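Local coordinates for mitochondrial RNA-binding protein 2 (PDB 2GIA), which binds guide RNA together with its partner MRP1 and probably acts as a matchmaker that promotes RNA pairing in mitochondrial RNA editing, at residues V118-N130 and P134-P146. Numbering follows the deposited sequence.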
loop_
_atom_site.group_PDB
_atom_site.type_symbol
_atom_site.label_atom_id
_atom_site.label_comp_id
_atom_site.label_asym_id
_atom_site.label_seq_id
_atom_site.Cartn_x
_atom_site.Cartn_y
_atom_site.Cartn_z
ATOM N N VAL D 118 -3.447 24.642 11.428
ATOM C CA VAL D 118 -4.464 24.104 12.321
ATOM C C VAL D 118 -4.767 25.245 13.309
ATOM O O VAL D 118 -3.850 25.773 13.940
ATOM C CB VAL D 118 -3.921 22.902 13.129
ATOM C CG1 VAL D 118 -5.043 22.271 13.930
ATOM C CG2 VAL D 118 -3.241 21.889 12.189
ATOM N N HIS D 119 -6.040 25.622 13.428
ATOM C CA HIS D 119 -6.465 26.702 14.338
ATOM C C HIS D 119 -7.610 26.258 15.231
ATOM O O HIS D 119 -8.634 25.774 14.750
ATOM C CB HIS D 119 -6.938 27.944 13.566
ATOM C CG HIS D 119 -5.881 28.574 12.714
ATOM N ND1 HIS D 119 -4.807 29.262 13.243
ATOM C CD2 HIS D 119 -5.721 28.602 11.371
ATOM C CE1 HIS D 119 -4.034 29.686 12.260
ATOM N NE2 HIS D 119 -4.565 29.299 11.114
ATOM N N SER D 120 -7.415 26.439 16.535
ATOM C CA SER D 120 -8.395 26.105 17.566
ATOM C C SER D 120 -8.229 27.116 18.693
ATOM O O SER D 120 -7.351 27.976 18.630
ATOM C CB SER D 120 -8.151 24.699 18.114
ATOM O OG SER D 120 -8.688 23.729 17.238
ATOM N N ARG D 121 -9.070 27.016 19.719
ATOM C CA ARG D 121 -8.970 27.938 20.846
ATOM C C ARG D 121 -7.925 27.444 21.833
ATOM O O ARG D 121 -7.690 28.056 22.880
ATOM C CB ARG D 121 -10.328 28.114 21.535
ATOM C CG ARG D 121 -11.014 29.460 21.203
ATOM C CD ARG D 121 -10.152 30.678 21.616
ATOM N NE ARG D 121 -8.961 30.858 20.774
ATOM C CZ ARG D 121 -7.896 31.592 21.107
ATOM N NH1 ARG D 121 -7.850 32.229 22.275
ATOM N NH2 ARG D 121 -6.873 31.694 20.266
ATOM N N TYR D 122 -7.295 26.332 21.478
ATOM C CA TYR D 122 -6.251 25.744 22.298
ATOM C C TYR D 122 -4.989 25.560 21.463
ATOM O O TYR D 122 -3.883 25.493 22.001
ATOM C CB TYR D 122 -6.715 24.395 22.871
ATOM C CG TYR D 122 -7.814 24.534 23.908
ATOM C CD1 TYR D 122 -7.619 25.316 25.051
ATOM C CD2 TYR D 122 -9.062 23.926 23.728
ATOM C CE1 TYR D 122 -8.640 25.496 25.990
ATOM C CE2 TYR D 122 -10.096 24.099 24.660
ATOM C CZ TYR D 122 -9.878 24.889 25.791
ATOM O OH TYR D 122 -10.889 25.090 26.718
ATOM N N THR D 123 -5.145 25.507 20.142
ATOM C CA THR D 123 -3.984 25.306 19.281
ATOM C C THR D 123 -3.910 26.153 18.022
ATOM O O THR D 123 -4.904 26.379 17.340
ATOM C CB THR D 123 -3.870 23.829 18.841
ATOM O OG1 THR D 123 -4.993 23.481 18.026
ATOM C CG2 THR D 123 -3.853 22.928 20.035
ATOM N N ASN D 124 -2.706 26.623 17.729
ATOM C CA ASN D 124 -2.439 27.395 16.528
ATOM C C ASN D 124 -1.131 26.794 15.977
ATOM O O ASN D 124 -0.036 27.131 16.425
ATOM C CB ASN D 124 -2.296 28.887 16.879
ATOM C CG ASN D 124 -1.701 29.708 15.751
ATOM O OD1 ASN D 124 -1.773 29.325 14.579
ATOM N ND2 ASN D 124 -1.115 30.860 16.098
ATOM N N ALA D 125 -1.244 25.897 15.001
ATOM C CA ALA D 125 -0.039 25.253 14.453
ATOM C C ALA D 125 0.050 25.229 12.940
ATOM O O ALA D 125 -0.975 25.348 12.247
ATOM C CB ALA D 125 0.055 23.819 14.979
ATOM N N THR D 126 1.284 25.090 12.439
ATOM C CA THR D 126 1.557 24.969 11.001
ATOM C C THR D 126 2.479 23.762 10.767
ATOM O O THR D 126 3.274 23.382 11.656
ATOM C CB THR D 126 2.291 26.227 10.375
ATOM O OG1 THR D 126 3.646 26.285 10.837
ATOM C CG2 THR D 126 1.533 27.513 10.722
ATOM N N PHE D 127 2.378 23.168 9.573
ATOM C CA PHE D 127 3.221 22.038 9.198
ATOM C C PHE D 127 3.678 22.433 7.804
ATOM O O PHE D 127 2.868 22.597 6.911
ATOM C CB PHE D 127 2.404 20.715 9.155
ATOM C CG PHE D 127 3.237 19.508 8.859
ATOM C CD1 PHE D 127 4.022 18.931 9.863
ATOM C CD2 PHE D 127 3.274 18.965 7.576
ATOM C CE1 PHE D 127 4.851 17.818 9.603
ATOM C CE2 PHE D 127 4.087 17.869 7.297
ATOM C CZ PHE D 127 4.883 17.287 8.318
ATOM N N THR D 128 4.986 22.533 7.626
ATOM C CA THR D 128 5.543 22.981 6.378
ATOM C C THR D 128 6.830 22.249 6.075
ATOM O O THR D 128 7.431 21.631 6.967
ATOM C CB THR D 128 5.884 24.484 6.524
ATOM O OG1 THR D 128 6.814 24.622 7.604
ATOM C CG2 THR D 128 4.642 25.290 6.916
ATOM N N PRO D 129 7.283 22.310 4.814
ATOM C CA PRO D 129 8.538 21.650 4.444
ATOM C C PRO D 129 9.670 22.461 5.088
ATOM O O PRO D 129 9.542 23.672 5.304
ATOM C CB PRO D 129 8.610 21.782 2.923
ATOM C CG PRO D 129 7.260 22.186 2.496
ATOM C CD PRO D 129 6.544 22.801 3.642
ATOM N N ASN D 130 10.767 21.800 5.406
ATOM C CA ASN D 130 11.901 22.506 5.984
ATOM C C ASN D 130 12.898 22.732 4.844
ATOM O O ASN D 130 13.390 21.784 4.242
ATOM C CB ASN D 130 12.557 21.688 7.097
ATOM C CG ASN D 130 13.743 22.410 7.710
ATOM O OD1 ASN D 130 14.315 23.307 7.081
ATOM N ND2 ASN D 130 14.122 22.027 8.931
ATOM N N PRO D 134 15.786 18.356 1.538
ATOM C CA PRO D 134 14.607 17.813 0.852
ATOM C C PRO D 134 13.937 16.730 1.676
ATOM O O PRO D 134 14.581 16.004 2.442
ATOM C CB PRO D 134 15.176 17.242 -0.456
ATOM C CG PRO D 134 16.410 18.047 -0.680
ATOM C CD PRO D 134 16.997 18.156 0.721
ATOM N N TYR D 135 12.629 16.628 1.511
ATOM C CA TYR D 135 11.879 15.607 2.205
ATOM C C TYR D 135 11.893 15.712 3.729
ATOM O O TYR D 135 11.740 14.693 4.401
ATOM C CB TYR D 135 12.403 14.229 1.768
ATOM C CG TYR D 135 12.342 14.028 0.254
ATOM C CD1 TYR D 135 11.124 14.078 -0.418
ATOM C CD2 TYR D 135 13.505 13.858 -0.505
ATOM C CE1 TYR D 135 11.053 13.971 -1.794
ATOM C CE2 TYR D 135 13.446 13.751 -1.907
ATOM C CZ TYR D 135 12.216 13.808 -2.537
ATOM O OH TYR D 135 12.120 13.696 -3.906
ATOM N N THR D 136 12.094 16.916 4.278
ATOM C CA THR D 136 12.070 17.107 5.744
ATOM C C THR D 136 11.009 18.172 6.000
ATOM O O THR D 136 10.739 19.024 5.149
ATOM C CB THR D 136 13.436 17.563 6.363
ATOM O OG1 THR D 136 13.781 18.867 5.878
ATOM C CG2 THR D 136 14.545 16.550 6.015
ATOM N N PHE D 137 10.408 18.105 7.180
ATOM C CA PHE D 137 9.303 18.980 7.495
ATOM C C PHE D 137 9.378 19.469 8.920
ATOM O O PHE D 137 10.116 18.911 9.732
ATOM C CB PHE D 137 7.994 18.219 7.283
ATOM C CG PHE D 137 7.797 17.770 5.865
ATOM C CD1 PHE D 137 7.068 18.549 4.970
ATOM C CD2 PHE D 137 8.416 16.616 5.395
ATOM C CE1 PHE D 137 6.965 18.181 3.616
ATOM C CE2 PHE D 137 8.317 16.242 4.047
ATOM C CZ PHE D 137 7.594 17.023 3.160
ATOM N N THR D 138 8.584 20.505 9.206
ATOM C CA THR D 138 8.559 21.098 10.534
ATOM C C THR D 138 7.161 21.341 11.092
ATOM O O THR D 138 6.341 21.945 10.428
ATOM C CB THR D 138 9.283 22.482 10.535
ATOM O OG1 THR D 138 10.648 22.296 10.145
ATOM C CG2 THR D 138 9.231 23.090 11.954
ATOM N N LEU D 139 6.906 20.853 12.306
ATOM C CA LEU D 139 5.640 21.085 12.999
ATOM C C LEU D 139 5.966 22.200 14.047
ATOM O O LEU D 139 6.858 22.016 14.889
ATOM C CB LEU D 139 5.168 19.820 13.749
ATOM C CG LEU D 139 3.893 19.975 14.616
ATOM C CD1 LEU D 139 2.753 20.415 13.756
ATOM C CD2 LEU D 139 3.518 18.678 15.346
ATOM N N LYS D 140 5.291 23.345 13.938
ATOM C CA LYS D 140 5.469 24.506 14.853
ATOM C C LYS D 140 4.095 24.769 15.440
ATOM O O LYS D 140 3.118 24.919 14.698
ATOM C CB LYS D 140 5.883 25.770 14.097
ATOM C CG LYS D 140 7.069 25.633 13.173
ATOM C CD LYS D 140 7.081 26.797 12.176
ATOM C CE LYS D 140 8.152 26.666 11.092
ATOM N NZ LYS D 140 8.014 27.811 10.137
ATOM N N CYS D 141 4.013 24.860 16.762
ATOM C CA CYS D 141 2.730 25.050 17.396
ATOM C C CYS D 141 2.808 25.952 18.621
ATOM O O CYS D 141 3.803 25.953 19.344
ATOM C CB CYS D 141 2.196 23.682 17.825
ATOM S SG CYS D 141 0.544 23.684 18.602
ATOM N N THR D 142 1.754 26.722 18.839
ATOM C CA THR D 142 1.672 27.564 20.025
ATOM C C THR D 142 0.397 27.086 20.681
ATOM O O THR D 142 -0.679 27.291 20.140
ATOM C CB THR D 142 1.517 29.055 19.677
ATOM O OG1 THR D 142 0.496 29.216 18.689
ATOM C CG2 THR D 142 2.795 29.607 19.153
ATOM N N SER D 143 0.509 26.405 21.813
ATOM C CA SER D 143 -0.684 25.920 22.517
ATOM C C SER D 143 -1.123 26.919 23.591
ATOM O O SER D 143 -0.311 27.722 24.073
ATOM C CB SER D 143 -0.414 24.570 23.199
ATOM O OG SER D 143 -0.136 23.549 22.250
ATOM N N THR D 144 -2.405 26.863 23.946
ATOM C CA THR D 144 -2.962 27.733 24.981
ATOM C C THR D 144 -4.015 26.985 25.789
ATOM O O THR D 144 -4.705 26.101 25.270
ATOM C CB THR D 144 -3.613 29.010 24.402
ATOM O OG1 THR D 144 -4.673 28.650 23.511
ATOM C CG2 THR D 144 -2.576 29.854 23.661
ATOM N N ARG D 145 -4.121 27.344 27.064
ATOM C CA ARG D 145 -5.073 26.723 27.980
ATOM C C ARG D 145 -5.465 27.741 29.047
ATOM O O ARG D 145 -4.776 28.750 29.233
ATOM C CB ARG D 145 -4.428 25.518 28.666
ATOM C CG ARG D 145 -3.103 25.867 29.324
ATOM C CD ARG D 145 -2.422 24.661 29.948
ATOM N NE ARG D 145 -3.134 24.166 31.120
ATOM C CZ ARG D 145 -2.696 23.172 31.889
ATOM N NH1 ARG D 145 -1.541 22.574 31.594
ATOM N NH2 ARG D 145 -3.408 22.777 32.949
ATOM N N PRO D 146 -6.579 27.492 29.760
ATOM C CA PRO D 146 -7.035 28.408 30.816
ATOM C C PRO D 146 -6.059 28.428 32.006
ATOM O O PRO D 146 -6.448 28.615 33.161
ATOM C CB PRO D 146 -8.412 27.848 31.182
ATOM C CG PRO D 146 -8.265 26.367 30.894
ATOM C CD PRO D 146 -7.535 26.386 29.571
HETATM O O HOH W 1 12.971 18.902 9.883
#
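Phe127 and Phe137 illustrate how neighbouring antiparallel strands can bring two rings together without stacking them fully. Their planes are almost parallel, 7° apart, yet slid so far that the centroids lie 5.5 Å from each other and overlap is slight. The first torsion of Phe127 (chi1 -176°) sets CG opposite its backbone N and carries CZ to within 3.4 Å of Phe137 CB. Phe137 in turn lays CD1 3.5 Å from Pro129 CA. Helices 101-109 and 170-187 pack against both rings. Further along this buried face, Ala125 CB abuts Cys141 CB at 3.6 Å.

The reverse face is more polar. Asn124 and Thr142 run side by side, and Asn124 O receives two bonds: Thr142 N approaches from above the carbonyl plane, whereas Thr142 OG1 comes in that plane on a lone pair, at 3.1 Å. Thr126 OG1 rests against the extended Lys140 chain, 3.7 Å from CD. Asn130 CB approaches Thr138 OG1, whose hydrogen-bond partner is Glu167 on the next strand. Regular backbone pairing between 123-129 and 137-145 makes this a classic antiparallel beta hairpin, the central pair of a four-stranded sheet whose Phe127 end packs on helices while Thr123 and Ser143 meet strand 89-97 of the other sheet.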